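Local atomic coordinates of nitrate regulatory protein (Klebsiella oxytoca, PDB entry 4AKK), a protein that senses nitrate and nitrite and binds the leader RNA of the nasF operon, where it switches on expression by transcription antitermination. Residues Ala239-Gln242 / Pro243-Ala247; Leu299-Val302 / Asp303-Ala307. All coordinates share one frame; numbering follows the deposited sequence.

Contact 1: residues Ala239-Gln242 / Pro243-Ala247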
ATOM      1  N   ALA A 239       5.382  11.687  10.734  1.00 36.22           N
ATOM      2  CA  ALA A 239       5.667  12.141   9.384  1.00 38.40           C
ATOM      3  C   ALA A 239       4.575  13.071   8.850  1.00 40.22           C
ATOM      4  O   ALA A 239       4.856  13.966   8.061  1.00 44.33           O
ATOM      5  CB  ALA A 239       5.866  10.954   8.447  1.00 38.49           C
ATOM      6  N   LEU A 240       3.336  12.880   9.284  1.00 34.51           N
ATOM      7  CA  LEU A 240       2.227  13.573   8.629  1.00 37.22           C
ATOM      8  C   LEU A 240       1.628  14.725   9.398  1.00 36.78           C
ATOM      9  O   LEU A 240       0.898  15.530   8.827  1.00 38.62           O
ATOM     10  CB  LEU A 240       1.114  12.597   8.284  1.00 36.17           C
ATOM     11  CG  LEU A 240       1.475  11.610   7.180  1.00 40.45           C
ATOM     12  CD1 LEU A 240       0.394  10.560   7.075  1.00 36.32           C
ATOM     13  CD2 LEU A 240       1.666  12.354   5.855  1.00 37.91           C
ATOM     14  N   ALA A 241       1.922  14.806  10.689  1.00 39.83           N
ATOM     15  CA  ALA A 241       1.294  15.820  11.529  1.00 40.69           C
ATOM     16  C   ALA A 241       2.006  17.166  11.433  1.00 42.02           C
ATOM     17  O   ALA A 241       3.071  17.278  10.830  1.00 38.82           O
ATOM     18  CB  ALA A 241       1.217  15.350  12.982  1.00 35.69           C
ATOM     19  N   GLN A 242       1.407  18.186  12.037  1.00 43.84           N
ATOM     20  CA  GLN A 242       1.981  19.525  12.025  1.00 43.75           C
ATOM     21  C   GLN A 242       2.989  19.669  13.157  1.00 42.15           C
ATOM     22  O   GLN A 242       2.870  19.003  14.186  1.00 42.99           O
ATOM     23  CB  GLN A 242       0.869  20.572  12.144  1.00 41.87           C
ATOM     24  CG  GLN A 242      -0.154  20.494  11.004  1.00 44.35           C
ATOM     25  CD  GLN A 242       0.466  20.800   9.644  1.00 54.96           C
ATOM     26  OE1 GLN A 242       1.169  21.800   9.486  1.00 56.78           O
ATOM     27  NE2 GLN A 242       0.209  19.939   8.657  1.00 48.15           N
ATOM     28  N   PRO A 243       3.994  20.540  12.971  1.00 48.77           N
ATOM     29  CA  PRO A 243       5.057  20.683  13.972  1.00 45.93           C
ATOM     30  C   PRO A 243       4.558  20.963  15.394  1.00 44.05           C
ATOM     31  O   PRO A 243       5.146  20.438  16.336  1.00 46.93           O
ATOM     32  CB  PRO A 243       5.888  21.851  13.428  1.00 50.04           C
ATOM     33  CG  PRO A 243       5.706  21.739  11.942  1.00 47.18           C
ATOM     34  CD  PRO A 243       4.266  21.341  11.761  1.00 41.20           C
ATOM     35  N   PRO A 244       3.492  21.772  15.555  1.00 38.28           N
ATOM     36  CA  PRO A 244       2.980  21.960  16.916  1.00 41.09           C
ATOM     37  C   PRO A 244       2.345  20.676  17.460  1.00 49.23           C
ATOM     38  O   PRO A 244       2.274  20.503  18.671  1.00 39.47           O
ATOM     39  CB  PRO A 244       1.910  23.053  16.751  1.00 41.90           C
ATOM     40  CG  PRO A 244       2.148  23.657  15.399  1.00 41.52           C
ATOM     41  CD  PRO A 244       2.753  22.577  14.567  1.00 45.15           C
ATOM     42  N   GLN A 245       1.888  19.790  16.575  1.00 42.77           N
ATOM     43  CA  GLN A 245       1.253  18.555  17.018  1.00 44.51           C
ATOM     44  C   GLN A 245       2.287  17.504  17.429  1.00 43.40           C
ATOM     45  O   GLN A 245       2.129  16.831  18.444  1.00 40.83           O
ATOM     46  CB  GLN A 245       0.314  18.022  15.936  1.00 43.40           C
ATOM     47  CG  GLN A 245      -0.951  18.859  15.787  1.00 41.28           C
ATOM     48  CD  GLN A 245      -1.713  18.526  14.526  1.00 38.71           C
ATOM     49  OE1 GLN A 245      -1.143  17.997  13.574  1.00 39.91           O
ATOM     50  NE2 GLN A 245      -3.009  18.841  14.508  1.00 44.35           N
ATOM     51  N   THR A 246       3.358  17.382  16.653  1.00 41.63           N
ATOM     52  CA  THR A 246       4.444  16.479  17.013  1.00 46.45           C
ATOM     53  C   THR A 246       5.177  16.992  18.254  1.00 48.19           C
ATOM     54  O   THR A 246       5.673  16.210  19.069  1.00 48.51           O
ATOM     55  CB  THR A 246       5.427  16.282  15.840  1.00 44.89           C
ATOM     56  OG1 THR A 246       6.067  17.527  15.524  1.00 46.28           O
ATOM     57  CG2 THR A 246       4.683  15.774  14.608  1.00 36.31           C
ATOM     58  N   ALA A 247       5.227  18.313  18.399  1.00 49.01           N
ATOM     59  CA  ALA A 247       5.822  18.932  19.578  1.00 51.35           C
ATOM     60  C   ALA A 247       5.052  18.530  20.834  1.00 51.59           C
ATOM     61  O   ALA A 247       5.631  18.026  21.800  1.00 50.13           O
ATOM     62  CB  ALA A 247       5.839  20.448  19.428  1.00 48.84           C
TER

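Contact 2: residues Leu299-Val302 / Asp303-Ala307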
ATOM      1  N   LEU A 299      -6.494  17.239  20.683  1.00 35.95           N
ATOM      2  CA  LEU A 299      -5.947  18.413  20.020  1.00 42.58           C
ATOM      3  C   LEU A 299      -6.011  18.230  18.510  1.00 44.13           C
ATOM      4  O   LEU A 299      -6.329  19.164  17.763  1.00 38.64           O
ATOM      5  CB  LEU A 299      -4.499  18.669  20.447  1.00 45.94           C
ATOM      6  CG  LEU A 299      -3.749  19.649  19.527  1.00 55.57           C
ATOM      7  CD1 LEU A 299      -4.264  21.081  19.680  1.00 52.68           C
ATOM      8  CD2 LEU A 299      -2.237  19.607  19.733  1.00 51.43           C
ATOM      9  N   LEU A 300      -5.706  17.020  18.057  1.00 41.43           N
ATOM     10  CA  LEU A 300      -5.686  16.762  16.624  1.00 37.56           C
ATOM     11  C   LEU A 300      -7.067  17.031  16.044  1.00 33.98           C
ATOM     12  O   LEU A 300      -7.200  17.619  14.978  1.00 38.40           O
ATOM     13  CB  LEU A 300      -5.254  15.329  16.330  1.00 34.07           C
ATOM     14  CG  LEU A 300      -3.888  14.890  16.861  1.00 38.83           C
ATOM     15  CD1 LEU A 300      -3.613  13.432  16.454  1.00 33.98           C
ATOM     16  CD2 LEU A 300      -2.790  15.831  16.352  1.00 38.15           C
ATOM     17  N   ILE A 301      -8.088  16.592  16.772  1.00 36.09           N
ATOM     18  CA  ILE A 301      -9.476  16.767  16.365  1.00 39.24           C
ATOM     19  C   ILE A 301      -9.881  18.249  16.320  1.00 43.24           C
ATOM     20  O   ILE A 301     -10.489  18.708  15.350  1.00 41.46           O
ATOM     21  CB  ILE A 301     -10.392  15.978  17.306  1.00 38.59           C
ATOM     22  CG1 ILE A 301     -10.252  14.475  16.999  1.00 42.61           C
ATOM     23  CG2 ILE A 301     -11.841  16.448  17.174  1.00 35.93           C
ATOM     24  CD1 ILE A 301     -10.672  13.577  18.131  1.00 44.54           C
ATOM     25  N   VAL A 302      -9.538  18.988  17.371  1.00 40.98           N
ATOM     26  CA  VAL A 302      -9.760  20.431  17.393  1.00 43.54           C
ATOM     27  C   VAL A 302      -9.101  21.098  16.190  1.00 40.03           C
ATOM     28  O   VAL A 302      -9.740  21.871  15.468  1.00 41.08           O
ATOM     29  CB  VAL A 302      -9.231  21.064  18.696  1.00 43.18           C
ATOM     30  CG1 VAL A 302      -9.207  22.596  18.591  1.00 41.59           C
ATOM     31  CG2 VAL A 302     -10.075  20.621  19.864  1.00 33.47           C
ATOM     32  N   ASP A 303      -7.830  20.777  15.961  1.00 45.54           N
ATOM     33  CA  ASP A 303      -7.092  21.347  14.832  1.00 40.93           C
ATOM     34  C   ASP A 303      -7.707  20.983  13.493  1.00 46.44           C
ATOM     35  O   ASP A 303      -7.755  21.811  12.579  1.00 42.87           O
ATOM     36  CB  ASP A 303      -5.620  20.929  14.861  1.00 42.28           C
ATOM     37  CG  ASP A 303      -4.865  21.563  16.007  1.00 48.99           C
ATOM     38  OD1 ASP A 303      -5.277  22.660  16.443  1.00 52.35           O
ATOM     39  OD2 ASP A 303      -3.869  20.967  16.474  1.00 52.71           O
ATOM     40  N   LEU A 304      -8.165  19.742  13.362  1.00 40.58           N
ATOM     41  CA  LEU A 304      -8.771  19.323  12.114  1.00 42.26           C
ATOM     42  C   LEU A 304     -10.057  20.116  11.860  1.00 38.35           C
ATOM     43  O   LEU A 304     -10.335  20.521  10.731  1.00 40.53           O
ATOM     44  CB  LEU A 304      -9.045  17.814  12.124  1.00 41.51           C
ATOM     45  CG  LEU A 304     -10.046  17.264  11.100  1.00 37.93           C
ATOM     46  CD1 LEU A 304      -9.589  17.481   9.685  1.00 40.84           C
ATOM     47  CD2 LEU A 304     -10.312  15.772  11.343  1.00 47.47           C
ATOM     48  N   LEU A 305     -10.828  20.342  12.917  1.00 37.91           N
ATOM     49  CA  LEU A 305     -12.089  21.070  12.795  1.00 47.00           C
ATOM     50  C   LEU A 305     -11.869  22.548  12.463  1.00 45.35           C
ATOM     51  O   LEU A 305     -12.584  23.116  11.644  1.00 46.30           O
ATOM     52  CB  LEU A 305     -12.944  20.903  14.060  1.00 42.69           C
ATOM     53  CG  LEU A 305     -13.381  19.451  14.293  1.00 49.52           C
ATOM     54  CD1 LEU A 305     -14.219  19.320  15.542  1.00 48.78           C
ATOM     55  CD2 LEU A 305     -14.130  18.899  13.080  1.00 43.77           C
ATOM     56  N   ASN A 306     -10.876  23.161  13.097  1.00 46.53           N
ATOM     57  CA  ASN A 306     -10.522  24.541  12.787  1.00 47.56           C
ATOM     58  C   ASN A 306     -10.120  24.647  11.325  1.00 50.29           C
ATOM     59  O   ASN A 306     -10.575  25.540  10.601  1.00 49.63           O
ATOM     60  CB  ASN A 306      -9.377  25.040  13.683  1.00 40.86           C
ATOM     61  CG  ASN A 306      -9.800  25.231  15.134  1.00 51.30           C
ATOM     62  OD1 ASN A 306     -10.988  25.367  15.440  1.00 45.89           O
ATOM     63  ND2 ASN A 306      -8.821  25.253  16.036  1.00 46.40           N
ATOM     64  N   ALA A 307      -9.275  23.721  10.884  1.00 46.13           N
ATOM     65  CA  ALA A 307      -8.825  23.729   9.502  1.00 42.19           C
ATOM     66  C   ALA A 307     -10.010  23.547   8.547  1.00 44.97           C
ATOM     67  O   ALA A 307     -10.077  24.192   7.503  1.00 48.88           O
ATOM     68  CB  ALA A 307      -7.755  22.661   9.268  1.00 42.61           C
TER

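Contact 1: residues Ala239-Gln242 / Pro243-Ala247
The carbonyl oxygen of Gln242 is gripped by two backbone donors at the N-cap of helix 243-252, just after helix 217-240 has ended. Thr246 N lies 3.0 Å from Gln242 O, nearly along the C=O axis, and makes the first i to i+4 bond of the new helix. Gln245 N is nearer, 2.7 Å from Gln242 O, but sits above the carbonyl plane and makes a bent bond. The intervening Pro243 and Pro244 have no N-H to offer, which suits the first turn of a helix.

Gln245, at N3, folds its side chain back over this turn, and OE1 takes the N-H of Gln242 at 3.0 Å, in an almost straight bond of 171°. This is the N3 half of a capping box; the Gln242 side chain gives no matching bond back to Gln245 N. With CG beside its backbone N (chi1 -72°) and the chain extended, the amide runs alongside the Gln242 side chain, the two amide planes 67° apart. NE2 is held separately by Asp303 of helix 277-312, so both ends of this buried amide are engaged. Ala241 CB sits between the amide oxygen of Gln245 (OE1, 3.6 Å) and the methyl of Thr246 (CG2, 3.9 Å).

Contact 2: residues Leu299-Val302 / Asp303-Ala307
Asp303 and Val302 sit next to each other in the middle of two successive turns of helix 277-312, each meeting a residue four positions along the chain, Asp303 looking back to Leu299 and Val302 ahead to Asn306. The Asp303 carboxylate crosses the Leu299 side chain at a slant, with OD2 3.2 Å from Leu299 CD1. Its CG stands beside the backbone N (chi1 -69°), which leans the group back over the preceding turn, and OD2 is also 3.3 Å from Leu299 O, an acceptor with which it shares no bond. What OD2 does bind is NE2 of Gln245 on helix 243-252.

On Val302, CG1 lies anti to the backbone N (chi1 168°) and reaches alongside the Asn306 amide, 3.7 Å from ND2. Ile301 forms a third i to i+4 pair: the two side chains run side by side and their methyls meet, Ile301 CG2 lying 4.1 Å from Leu305 CD1. Beneath these pairs the backbone is regular alpha helix, with Asp303 N to Leu299 O at 2.8 Å and Asn306 N to Val302 O at 2.9 Å.

Around the helix, Leu300 and Leu304 pack on Phe192 and Ile182 of helix 180-212, whose Arg185 touches Asp303 and Ala307, while Leu299 rests on Leu248 of helix 243-252.

In the fold
Helix 180-212, earlier in the chain than either contact, touches both. The chain continues through helix 217-240 into contact 1, where a two-residue extended link, Ala241-Gln242, leads into the first turn of helix 243-252. After helix 257-267 it enters helix 277-312, on which contact 2 lies wholly within consecutive turns. The two contacts therefore stand in series, neither nesting nor crossing, and close no long loop, yet their centres are only about 12 Å apart. Gln245 bridges them: besides its probable hydrogen bond to Asp303, its CD packs 3.4 Å from Leu300 CD2. The start of helix 243-252 is thereby tied to helix 277-312 within the NIT nitrate-sensing region.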